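Local coordinates for protein pyruvate formate-lyase 2 (PDB 2F3O) that belongs to the glycyl radical enzymes and is probably a lyase, although its natural substrate and reaction have not been established, at residues Gln43-Lys48 with Ala199-Glu204; Pro38-Gln43 with Val508-Leu513; Val156-Pro161 with Leu259-Leu264; Glu173-Arg178 with Asp520-Gly525. All blocks are in the same frame, centred on the assembly; numbering follows the deposited sequence.

Contact 1: residues Gln43-Lys48 with Ala199-Glu204; sequences QAKALK and AKIVSE
Ala44 meets Ile201 and Val202 where helix 39-53 and helix 190-221 run side by side, the axes of the two short segments 8.5 Å apart and inclined by only 7°. A methyl group suits this place because it allows so close an approach. CB of Ala44 lies 3.8 Å from CG2 of Ile201, and Val202 CG2, from the next residue, approaches Ala44 CA.

Ile201 spreads its two branches over the partner helix. With CG1 beside its own backbone N (chi1 -66°), CG2 drops onto Ala44, while CD1 reaches Lys45 CG at 3.8 Å. Lys45 thus offers its aliphatic chain to the interface and sends its amine to Glu37. On the buried side Leu47 CD1 touches Val202 CG2 at 3.8 Å.

A charged pair borders this apolar strip. The chain of Lys48 bends at chi3 (-91°), which lays CE 3.6 Å from Ile201 O and brings NZ to 3.2 Å from Glu204 OE2. The ammonium meets that oxygen on the anti side, somewhat out of the carboxylate plane. The other oxygen, OE1, takes NZ of Lys200, one turn earlier in the same helix, at 3.1 Å through its syn lone pair.

Behind these residues, Leu513 and Leu516 of helix 512-516 pack on Val202, and Glu267 of helix 250-267 on Leu47. Apolar contacts thus fill the space between the two helices. The carboxylate shared by two lysines, probably ionised, ties their partly exposed margin.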
# COMPACT_ATOMS: atom_id res chain seq x y z
N GLN A 43 -13.97 -13.54 -23.03
CA GLN A 43 -13.11 -14.72 -23.05
C GLN A 43 -13.78 -15.92 -22.37
O GLN A 43 -13.62 -17.06 -22.81
CB GLN A 43 -11.79 -14.42 -22.36
CG GLN A 43 -10.89 -13.50 -23.15
CD GLN A 43 -10.34 -14.17 -24.38
OE1 GLN A 43 -10.58 -13.71 -25.49
NE2 GLN A 43 -9.59 -15.25 -24.18
N ALA A 44 -14.52 -15.63 -21.30
CA ALA A 44 -15.25 -16.64 -20.56
C ALA A 44 -16.34 -17.23 -21.42
O ALA A 44 -16.49 -18.45 -21.52
CB ALA A 44 -15.86 -16.03 -19.31
N LYS A 45 -17.08 -16.34 -22.07
CA LYS A 45 -18.21 -16.71 -22.88
C LYS A 45 -17.80 -17.43 -24.15
O LYS A 45 -18.54 -18.28 -24.65
CB LYS A 45 -19.05 -15.47 -23.22
CG LYS A 45 -19.95 -15.05 -22.08
CD LYS A 45 -20.77 -13.84 -22.43
CE LYS A 45 -21.72 -13.51 -21.29
NZ LYS A 45 -22.58 -12.37 -21.65
N ALA A 46 -16.61 -17.11 -24.65
CA ALA A 46 -16.05 -17.79 -25.81
C ALA A 46 -15.65 -19.21 -25.48
O ALA A 46 -16.03 -20.15 -26.20
CB ALA A 46 -14.89 -17.04 -26.34
N LEU A 47 -14.92 -19.37 -24.39
CA LEU A 47 -14.51 -20.68 -23.90
C LEU A 47 -15.73 -21.53 -23.66
O LEU A 47 -15.71 -22.71 -24.00
CB LEU A 47 -13.69 -20.56 -22.61
CG LEU A 47 -12.78 -21.69 -22.10
CD1 LEU A 47 -13.38 -22.38 -20.91
CD2 LEU A 47 -12.39 -22.69 -23.18
N LYS A 48 -16.78 -20.94 -23.08
CA LYS A 48 -17.98 -21.69 -22.78
C LYS A 48 -18.59 -22.19 -24.06
O LYS A 48 -18.84 -23.39 -24.18
CB LYS A 48 -19.01 -20.88 -22.01
CG LYS A 48 -20.36 -21.60 -21.92
CD LYS A 48 -21.48 -20.77 -21.33
CE LYS A 48 -21.54 -20.97 -19.83
NZ LYS A 48 -22.87 -20.60 -19.26
N ALA A 199 -15.41 -16.16 -13.88
CA ALA A 199 -15.16 -17.40 -13.18
C ALA A 199 -16.42 -18.27 -13.16
O ALA A 199 -16.34 -19.45 -13.51
CB ALA A 199 -14.68 -17.13 -11.77
N LYS A 200 -17.56 -17.67 -12.78
CA LYS A 200 -18.88 -18.30 -12.81
C LYS A 200 -19.18 -18.99 -14.13
O LYS A 200 -19.38 -20.22 -14.17
CB LYS A 200 -19.95 -17.22 -12.60
CG LYS A 200 -21.40 -17.73 -12.61
CD LYS A 200 -22.36 -16.58 -12.58
CE LYS A 200 -23.54 -16.85 -13.48
NZ LYS A 200 -24.57 -17.62 -12.71
N ILE A 201 -19.22 -18.19 -15.19
CA ILE A 201 -19.36 -18.64 -16.58
C ILE A 201 -18.41 -19.80 -16.91
O ILE A 201 -18.84 -20.85 -17.39
CB ILE A 201 -19.11 -17.46 -17.56
CG1 ILE A 201 -20.22 -16.42 -17.42
CG2 ILE A 201 -19.08 -17.93 -19.01
CD1 ILE A 201 -20.01 -15.16 -18.26
N VAL A 202 -17.13 -19.61 -16.64
CA VAL A 202 -16.12 -20.60 -16.96
C VAL A 202 -16.23 -21.90 -16.14
O VAL A 202 -15.89 -22.98 -16.63
CB VAL A 202 -14.72 -19.94 -16.90
CG1 VAL A 202 -13.78 -20.65 -15.96
CG2 VAL A 202 -14.16 -19.78 -18.27
N SER A 203 -16.75 -21.81 -14.92
CA SER A 203 -17.02 -22.99 -14.12
C SER A 203 -18.18 -23.79 -14.69
O SER A 203 -18.09 -25.01 -14.83
CB SER A 203 -17.33 -22.60 -12.68
OG SER A 203 -16.26 -21.86 -12.13
N GLU A 204 -19.27 -23.09 -15.02
CA GLU A 204 -20.45 -23.66 -15.66
C GLU A 204 -20.11 -24.41 -16.93
O GLU A 204 -20.57 -25.52 -17.13
CB GLU A 204 -21.46 -22.55 -15.99
CG GLU A 204 -22.34 -22.13 -14.83
CD GLU A 204 -22.89 -20.72 -15.02
OE1 GLU A 204 -23.46 -20.17 -14.04
OE2 GLU A 204 -22.76 -20.15 -16.13

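Contact 2: residues Pro38-Gln43 with Val508-Leu513; sequences PMIIRQ and VKPTPL
Met39 and Ile40, in the first turn of helix 39-53, pack on Pro510 and Pro512 in the stretch that leads into helix 512-516. Pro510 lies in the middle: its CG is 3.7 Å from Ile40 CA, and its CD touches Met39 CG, also at 3.7 Å. Ile40 then carries the contact onward, for CG1, placed anti to the backbone N (chi1 -168°), runs antiparallel past the second proline and comes 3.7 Å from Pro512 CG. Compact rings with no backbone N-H to satisfy suit such an apolar meeting of loop and helix. The bent Met39 chain crosses the Pro510 ring at about a right angle and lays SD 3.7 Å from Val508 O.

Polar contact rests on Gln43. Its chain crosses Pro510 at about a right angle, Gln43 CG standing 3.8 Å from Pro510 CD, and bends at chi2 (-70°) so that the amide comes back over the loop. NE2 gives a weak, bent bond to Pro510 O at 3.3 Å, and OE1 accepts from Tyr27 OH. Lys509 NZ lies close to NE2, but both are donors; the ammonium is held by Glu80 and by the carbonyl of Glu267.

On the far side of the helix, Pro38 and Ile41 pack against Phe127 and Leu131 of the second subunit. Apolar surfaces probably account for most of the contact, and the amide adds one weak bond.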
# COMPACT_ATOMS: atom_id res chain seq x y z
N PRO A 38 -17.17 -6.48 -21.59
CA PRO A 38 -15.91 -6.58 -20.86
C PRO A 38 -15.10 -7.77 -21.33
O PRO A 38 -15.60 -8.88 -21.27
CB PRO A 38 -16.38 -6.82 -19.42
CG PRO A 38 -17.69 -6.22 -19.34
CD PRO A 38 -18.31 -6.36 -20.66
N MET A 39 -13.86 -7.53 -21.78
CA MET A 39 -13.03 -8.55 -22.42
C MET A 39 -12.88 -9.89 -21.66
O MET A 39 -12.85 -10.95 -22.28
CB MET A 39 -11.66 -7.97 -22.77
CG MET A 39 -10.71 -8.92 -23.49
SD MET A 39 -11.33 -9.65 -25.04
CE MET A 39 -11.02 -8.35 -26.22
N ILE A 40 -12.84 -9.85 -20.32
CA ILE A 40 -12.67 -11.08 -19.54
C ILE A 40 -13.94 -11.91 -19.57
O ILE A 40 -13.87 -13.13 -19.55
CB ILE A 40 -12.16 -10.82 -18.07
CG1 ILE A 40 -11.71 -12.11 -17.37
CG2 ILE A 40 -13.19 -10.12 -17.24
CD1 ILE A 40 -11.10 -11.88 -16.03
N ILE A 41 -15.08 -11.23 -19.67
CA ILE A 41 -16.35 -11.91 -19.80
C ILE A 41 -16.45 -12.47 -21.23
O ILE A 41 -16.88 -13.60 -21.43
CB ILE A 41 -17.50 -10.96 -19.44
CG1 ILE A 41 -17.51 -10.72 -17.95
CG2 ILE A 41 -18.83 -11.53 -19.76
CD1 ILE A 41 -18.56 -9.73 -17.53
N ARG A 42 -15.96 -11.72 -22.23
CA ARG A 42 -15.92 -12.22 -23.60
C ARG A 42 -15.10 -13.48 -23.72
O ARG A 42 -15.51 -14.41 -24.40
CB ARG A 42 -15.39 -11.16 -24.58
CG ARG A 42 -16.12 -9.86 -24.44
CD ARG A 42 -16.35 -9.16 -25.74
NE ARG A 42 -15.17 -8.84 -26.52
CZ ARG A 42 -14.99 -9.21 -27.78
NH1 ARG A 42 -15.93 -9.92 -28.39
NH2 ARG A 42 -13.88 -8.88 -28.44
N GLN A 43 -13.97 -13.54 -23.03
CA GLN A 43 -13.11 -14.72 -23.05
C GLN A 43 -13.78 -15.92 -22.37
O GLN A 43 -13.62 -17.06 -22.81
CB GLN A 43 -11.79 -14.42 -22.36
CG GLN A 43 -10.89 -13.50 -23.15
CD GLN A 43 -10.34 -14.17 -24.38
OE1 GLN A 43 -10.58 -13.71 -25.49
NE2 GLN A 43 -9.59 -15.25 -24.18
N VAL A 508 -6.01 -7.96 -23.89
CA VAL A 508 -6.82 -8.53 -24.99
C VAL A 508 -7.04 -10.03 -24.92
O VAL A 508 -7.82 -10.59 -25.68
CB VAL A 508 -6.29 -8.15 -26.41
CG1 VAL A 508 -5.62 -6.78 -26.39
CG2 VAL A 508 -5.34 -9.20 -26.94
N LYS A 509 -6.35 -10.68 -23.99
CA LYS A 509 -6.43 -12.12 -23.81
C LYS A 509 -6.24 -12.46 -22.33
O LYS A 509 -5.22 -13.06 -21.94
CB LYS A 509 -5.37 -12.79 -24.70
CG LYS A 509 -5.20 -14.31 -24.63
CD LYS A 509 -6.31 -15.01 -25.30
CE LYS A 509 -6.05 -16.48 -25.32
NZ LYS A 509 -7.35 -17.21 -25.29
N PRO A 510 -7.19 -12.04 -21.48
CA PRO A 510 -7.13 -12.65 -20.16
C PRO A 510 -7.63 -14.11 -20.24
O PRO A 510 -8.36 -14.47 -21.17
CB PRO A 510 -8.05 -11.77 -19.31
CG PRO A 510 -9.02 -11.17 -20.28
CD PRO A 510 -8.33 -11.10 -21.62
N THR A 511 -7.19 -14.95 -19.31
CA THR A 511 -7.48 -16.37 -19.41
C THR A 511 -8.09 -16.93 -18.13
O THR A 511 -7.39 -17.53 -17.31
CB THR A 511 -6.21 -17.15 -19.77
OG1 THR A 511 -5.17 -16.84 -18.83
CG2 THR A 511 -5.74 -16.78 -21.18
N PRO A 512 -9.41 -16.72 -17.95
CA PRO A 512 -10.14 -17.00 -16.71
C PRO A 512 -10.15 -18.44 -16.21
O PRO A 512 -10.11 -18.64 -15.01
CB PRO A 512 -11.58 -16.59 -17.05
CG PRO A 512 -11.47 -15.72 -18.23
CD PRO A 512 -10.28 -16.14 -18.98
N LEU A 513 -10.24 -19.43 -17.09
CA LEU A 513 -10.21 -20.81 -16.59
C LEU A 513 -8.87 -21.15 -15.96
O LEU A 513 -8.83 -21.65 -14.82
CB LEU A 513 -10.58 -21.83 -17.68
CG LEU A 513 -10.54 -23.30 -17.28
CD1 LEU A 513 -11.52 -23.60 -16.17
CD2 LEU A 513 -10.80 -24.20 -18.48

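Contact 3: residues Val156-Pro161 with Leu259-Leu264; sequences VAVNYP and LVQSAL
Tyr160 presents the edge of its ring to helix 250-267 and meets Val260 and Gln261 there. Its CG sits beside the backbone N (chi1 -73°), a setting that carries the phenol across to the helix. The hydroxyl gives a hydrogen bond to Gln261 OE1 at 2.7 Å, arriving in the carbonyl plane on a lone pair, with a C=O...donor angle of 138°. Ring and amide planes are 48° apart, and the two side chains cross at about a right angle.

Along the same rim, CE2 of Tyr160 touches Val260 CG2 at 3.6 Å, the valine coming from the opposite direction. One face of the ring is met by a residue of its own segment: Val158 CG1 lies 3.5 Å above the plane, offset toward the rim. The second methyl of Val158, CG2, makes the closer approach to Leu264, meeting its CD1 tip to tip at 3.6 Å. A branched valine suits this position because it can serve ring and helix at once.

Every touching residue is buried, so polar groups need partners. The Gln261 amide finds them at both ends, since NE2 donates to Ile273 O and Gln333 OE1 while OE1 takes the phenol.

The backbone of 156-161 bends sharply between Val158 and Tyr160, where Tyr160 N bonds to Val158 O at 2.8 Å around Asn159. Asn159 OD1 then caps Tyr162 N. This is an inverse gamma turn joined to an asparagine N-cap, the turn by which short strand 156-157, paired in parallel with strand 273-274, passes into helix 160-164.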
# COMPACT_ATOMS: atom_id res chain seq x y z
N VAL A 156 2.65 -23.22 -17.80
CA VAL A 156 2.48 -23.31 -16.37
C VAL A 156 2.02 -24.72 -16.06
O VAL A 156 1.20 -25.26 -16.80
CB VAL A 156 1.48 -22.23 -15.84
CG1 VAL A 156 0.22 -22.18 -16.67
CG2 VAL A 156 1.17 -22.43 -14.36
N ALA A 157 2.60 -25.33 -15.04
CA ALA A 157 2.01 -26.53 -14.49
C ALA A 157 0.77 -26.14 -13.65
O ALA A 157 0.87 -25.44 -12.64
CB ALA A 157 3.01 -27.28 -13.65
N VAL A 158 -0.39 -26.60 -14.11
CA VAL A 158 -1.70 -26.39 -13.52
C VAL A 158 -1.81 -26.92 -12.11
O VAL A 158 -1.37 -28.04 -11.82
CB VAL A 158 -2.72 -27.13 -14.37
CG1 VAL A 158 -4.10 -26.99 -13.81
CG2 VAL A 158 -2.65 -26.65 -15.79
N ASN A 159 -2.37 -26.13 -11.20
CA ASN A 159 -2.51 -26.58 -9.83
C ASN A 159 -3.67 -27.58 -9.66
O ASN A 159 -4.75 -27.21 -9.19
CB ASN A 159 -2.69 -25.38 -8.91
CG ASN A 159 -2.47 -25.71 -7.45
OD1 ASN A 159 -2.53 -26.87 -7.03
ND2 ASN A 159 -2.26 -24.66 -6.65
N TYR A 160 -3.43 -28.83 -10.03
CA TYR A 160 -4.42 -29.87 -9.81
C TYR A 160 -4.80 -30.16 -8.37
O TYR A 160 -5.99 -30.32 -8.10
CB TYR A 160 -4.11 -31.14 -10.61
CG TYR A 160 -4.39 -30.89 -12.07
CD1 TYR A 160 -3.37 -30.89 -13.00
CD2 TYR A 160 -5.67 -30.59 -12.50
CE1 TYR A 160 -3.62 -30.62 -14.33
CE2 TYR A 160 -5.93 -30.32 -13.83
CZ TYR A 160 -4.91 -30.33 -14.74
OH TYR A 160 -5.16 -30.07 -16.06
N PRO A 161 -3.83 -30.20 -7.43
CA PRO A 161 -4.31 -30.38 -6.06
C PRO A 161 -5.24 -29.29 -5.49
O PRO A 161 -6.06 -29.60 -4.63
CB PRO A 161 -3.02 -30.50 -5.24
CG PRO A 161 -1.97 -29.99 -6.07
CD PRO A 161 -2.36 -30.19 -7.48
N LEU A 259 -10.04 -33.88 -18.05
CA LEU A 259 -11.08 -33.01 -18.58
C LEU A 259 -10.65 -31.56 -18.54
O LEU A 259 -10.68 -30.89 -19.59
CB LEU A 259 -12.43 -33.21 -17.89
CG LEU A 259 -13.25 -34.38 -18.47
CD1 LEU A 259 -14.46 -34.74 -17.59
CD2 LEU A 259 -13.67 -34.20 -19.94
N VAL A 260 -10.18 -31.07 -17.38
CA VAL A 260 -9.73 -29.68 -17.31
C VAL A 260 -8.48 -29.44 -18.16
O VAL A 260 -8.34 -28.40 -18.80
CB VAL A 260 -9.66 -29.11 -15.85
CG1 VAL A 260 -9.85 -30.18 -14.85
CG2 VAL A 260 -8.39 -28.32 -15.58
N GLN A 261 -7.61 -30.44 -18.24
CA GLN A 261 -6.48 -30.37 -19.12
C GLN A 261 -6.88 -30.15 -20.59
O GLN A 261 -6.33 -29.26 -21.25
CB GLN A 261 -5.62 -31.61 -18.95
CG GLN A 261 -4.38 -31.61 -19.77
CD GLN A 261 -3.26 -30.82 -19.18
OE1 GLN A 261 -3.36 -30.25 -18.09
NE2 GLN A 261 -2.15 -30.79 -19.90
N SER A 262 -7.87 -30.90 -21.08
CA SER A 262 -8.36 -30.70 -22.46
C SER A 262 -9.11 -29.39 -22.61
O SER A 262 -9.09 -28.76 -23.68
CB SER A 262 -9.24 -31.88 -22.92
OG SER A 262 -10.57 -31.80 -22.40
N ALA A 263 -9.79 -28.98 -21.54
CA ALA A 263 -10.54 -27.74 -21.52
C ALA A 263 -9.58 -26.57 -21.65
O ALA A 263 -9.81 -25.68 -22.47
CB ALA A 263 -11.36 -27.63 -20.23
N LEU A 264 -8.49 -26.62 -20.89
CA LEU A 264 -7.49 -25.54 -20.85
C LEU A 264 -6.92 -25.29 -22.21
O LEU A 264 -6.59 -24.16 -22.53
CB LEU A 264 -6.34 -25.87 -19.89
CG LEU A 264 -6.77 -25.52 -18.47
CD1 LEU A 264 -5.79 -26.01 -17.44
CD2 LEU A 264 -7.01 -24.05 -18.33

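Contact 4: residues Glu173-Arg178 with Asp520-Gly525; sequences EESERR and DCFEKG
A peripheral contact that combines a salt bridge with the packing of an aromatic ring edge joins helix 168-184 to the short helix 521-524, with Arg178 facing Glu523 and Phe522 set edge-on to Ser175 and Glu174. Its centre lies about 29 Å from the centre of the chain.

Arg178 is the main link. Its chain stretches straight from CG to NE, long enough to span the gap, and its guanidinium stands at 81° to the Glu523 carboxylate. The two groups are therefore not laid flat against each other, and their bonds are weak: NH2 lies 3.2 Å from OE1, and NH1 lies 3.3 Å from OE2. The same guanidinium also grips Glu174 side-on, NE and NH2 both donating to the one oxygen OE2, at 3.1 Å and 3.2 Å respectively. Because Glu174 OE2 lies close to the guanidinium plane, this grip would fix the rotation of the group facing Glu523. Glu174 OE1 in turn takes a weak bond from Arg177 NH1, and the network runs on to Glu173.

Phe522, with CG anti to the backbone N (chi1 177°), reaches across to the helix. Its ring edge meets Ser175 OG, 3.5 Å from CE1, and Glu174 CB, 4.0 Å from CZ. Ser175 is small enough for a ring edge, and its hydroxyl is bonded to Phe171 O in its own helix.

Glycine suits the positive phi of Gly525, which ends helix 521-524 as the C-prime residue of a Schellman motif. Phe171 from helix 168-184 and Tyr196 from helix 190-221 stack edge-to-face on Phe522, and Tyr196 OH also hydrogen-bonds Arg178 NH1, so helix 521-524 docks against both long helices, with Tyr162 of helix 160-164 alongside.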
# COMPACT_ATOMS: atom_id res chain seq x y z
N GLU A 173 -20.30 -21.83 -7.05
CA GLU A 173 -21.02 -21.34 -5.88
C GLU A 173 -20.27 -20.23 -5.14
O GLU A 173 -20.89 -19.31 -4.61
CB GLU A 173 -21.32 -22.47 -4.92
CG GLU A 173 -22.33 -23.45 -5.43
CD GLU A 173 -22.47 -24.65 -4.51
OE1 GLU A 173 -22.22 -24.51 -3.29
OE2 GLU A 173 -22.83 -25.73 -5.01
N GLU A 174 -18.95 -20.33 -5.10
CA GLU A 174 -18.15 -19.35 -4.38
C GLU A 174 -18.13 -18.06 -5.15
O GLU A 174 -18.25 -16.99 -4.55
CB GLU A 174 -16.74 -19.88 -4.06
CG GLU A 174 -15.91 -19.04 -3.04
CD GLU A 174 -16.58 -18.85 -1.66
OE1 GLU A 174 -17.23 -19.80 -1.18
OE2 GLU A 174 -16.43 -17.77 -1.04
N SER A 175 -18.06 -18.16 -6.48
CA SER A 175 -18.16 -17.00 -7.36
C SER A 175 -19.49 -16.32 -7.14
O SER A 175 -19.54 -15.09 -7.10
CB SER A 175 -18.05 -17.36 -8.83
OG SER A 175 -16.78 -17.88 -9.14
N GLU A 176 -20.55 -17.12 -6.99
CA GLU A 176 -21.87 -16.57 -6.71
C GLU A 176 -21.98 -15.87 -5.37
O GLU A 176 -22.60 -14.81 -5.31
CB GLU A 176 -22.97 -17.61 -6.89
CG GLU A 176 -23.50 -17.67 -8.32
CD GLU A 176 -24.15 -19.00 -8.69
OE1 GLU A 176 -24.14 -19.96 -7.87
OE2 GLU A 176 -24.66 -19.07 -9.83
N ARG A 177 -21.37 -16.42 -4.31
CA ARG A 177 -21.37 -15.72 -3.00
C ARG A 177 -20.62 -14.42 -3.15
O ARG A 177 -21.08 -13.39 -2.65
CB ARG A 177 -20.75 -16.55 -1.86
CG ARG A 177 -21.48 -17.83 -1.49
CD ARG A 177 -20.61 -18.72 -0.56
NE ARG A 177 -21.09 -20.11 -0.48
CZ ARG A 177 -20.53 -21.17 -1.12
NH1 ARG A 177 -19.47 -21.02 -1.89
NH2 ARG A 177 -21.05 -22.39 -0.97
N ARG A 178 -19.49 -14.45 -3.86
CA ARG A 178 -18.63 -13.29 -4.04
C ARG A 178 -19.20 -12.22 -4.95
O ARG A 178 -18.93 -11.05 -4.76
CB ARG A 178 -17.24 -13.71 -4.52
CG ARG A 178 -16.48 -14.43 -3.43
CD ARG A 178 -15.11 -14.91 -3.82
NE ARG A 178 -14.72 -15.89 -2.82
CZ ARG A 178 -13.52 -16.00 -2.26
NH1 ARG A 178 -12.51 -15.20 -2.60
NH2 ARG A 178 -13.33 -16.94 -1.35
N ASP A 520 -3.66 -18.09 -5.59
CA ASP A 520 -3.96 -16.69 -5.30
C ASP A 520 -4.91 -15.99 -6.30
O ASP A 520 -5.63 -15.11 -5.90
CB ASP A 520 -2.72 -15.89 -4.88
CG ASP A 520 -2.10 -16.40 -3.59
OD1 ASP A 520 -2.50 -17.48 -3.12
OD2 ASP A 520 -1.22 -15.72 -3.03
N CYS A 521 -4.96 -16.42 -7.56
CA CYS A 521 -5.80 -15.73 -8.56
C CYS A 521 -7.26 -15.63 -8.23
O CYS A 521 -7.82 -14.53 -8.21
CB CYS A 521 -5.73 -16.38 -9.92
SG CYS A 521 -4.24 -16.07 -10.83
N PHE A 522 -7.87 -16.80 -8.02
CA PHE A 522 -9.29 -16.88 -7.69
C PHE A 522 -9.56 -16.19 -6.35
O PHE A 522 -10.49 -15.41 -6.24
CB PHE A 522 -9.79 -18.33 -7.66
CG PHE A 522 -11.23 -18.46 -7.26
CD1 PHE A 522 -12.25 -18.13 -8.14
CD2 PHE A 522 -11.59 -18.88 -5.98
CE1 PHE A 522 -13.56 -18.22 -7.78
CE2 PHE A 522 -12.90 -18.97 -5.61
CZ PHE A 522 -13.89 -18.64 -6.52
N GLU A 523 -8.73 -16.47 -5.35
CA GLU A 523 -8.95 -15.87 -4.04
C GLU A 523 -8.78 -14.34 -4.00
O GLU A 523 -9.52 -13.66 -3.31
CB GLU A 523 -8.09 -16.55 -2.97
CG GLU A 523 -8.64 -17.91 -2.56
CD GLU A 523 -9.87 -17.80 -1.66
OE1 GLU A 523 -10.67 -18.78 -1.60
OE2 GLU A 523 -10.01 -16.72 -1.02
N LYS A 524 -7.85 -13.81 -4.78
CA LYS A 524 -7.67 -12.36 -4.87
C LYS A 524 -8.61 -11.71 -5.90
O LYS A 524 -8.76 -10.48 -5.92
CB LYS A 524 -6.21 -12.00 -5.18
CG LYS A 524 -5.23 -12.35 -4.08
CD LYS A 524 -4.14 -11.30 -3.95
CE LYS A 524 -3.06 -11.70 -2.95
NZ LYS A 524 -3.64 -12.29 -1.71
N GLY A 525 -9.23 -12.52 -6.76
CA GLY A 525 -10.14 -12.00 -7.76
C GLY A 525 -9.47 -11.23 -8.86
O GLY A 525 -10.04 -10.30 -9.41

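Overall arrangement
Contact 3 is the buried member, about 15 Å from the chain centre to its own centre, whereas contacts 1, 2 and 4 are partly buried and lie farther out on the same side. Chemistry follows this gradient: a neutral phenol-amide bond inside, proline packing in contact 2, and salt-bridge networks in contacts 1 and 4. Contacts 1 and 2 share helix 39-53 and Gln43, and they touch where Val202 meets Leu513. Leu513 also packs on Ala263 and Leu264, tying contact 2 to contact 3. Contacts 1 and 4 adjoin through Ala199 and Ser175, and by a weak Lys200-Glu176 ion pair, on the successive helices 168-184 and 190-221.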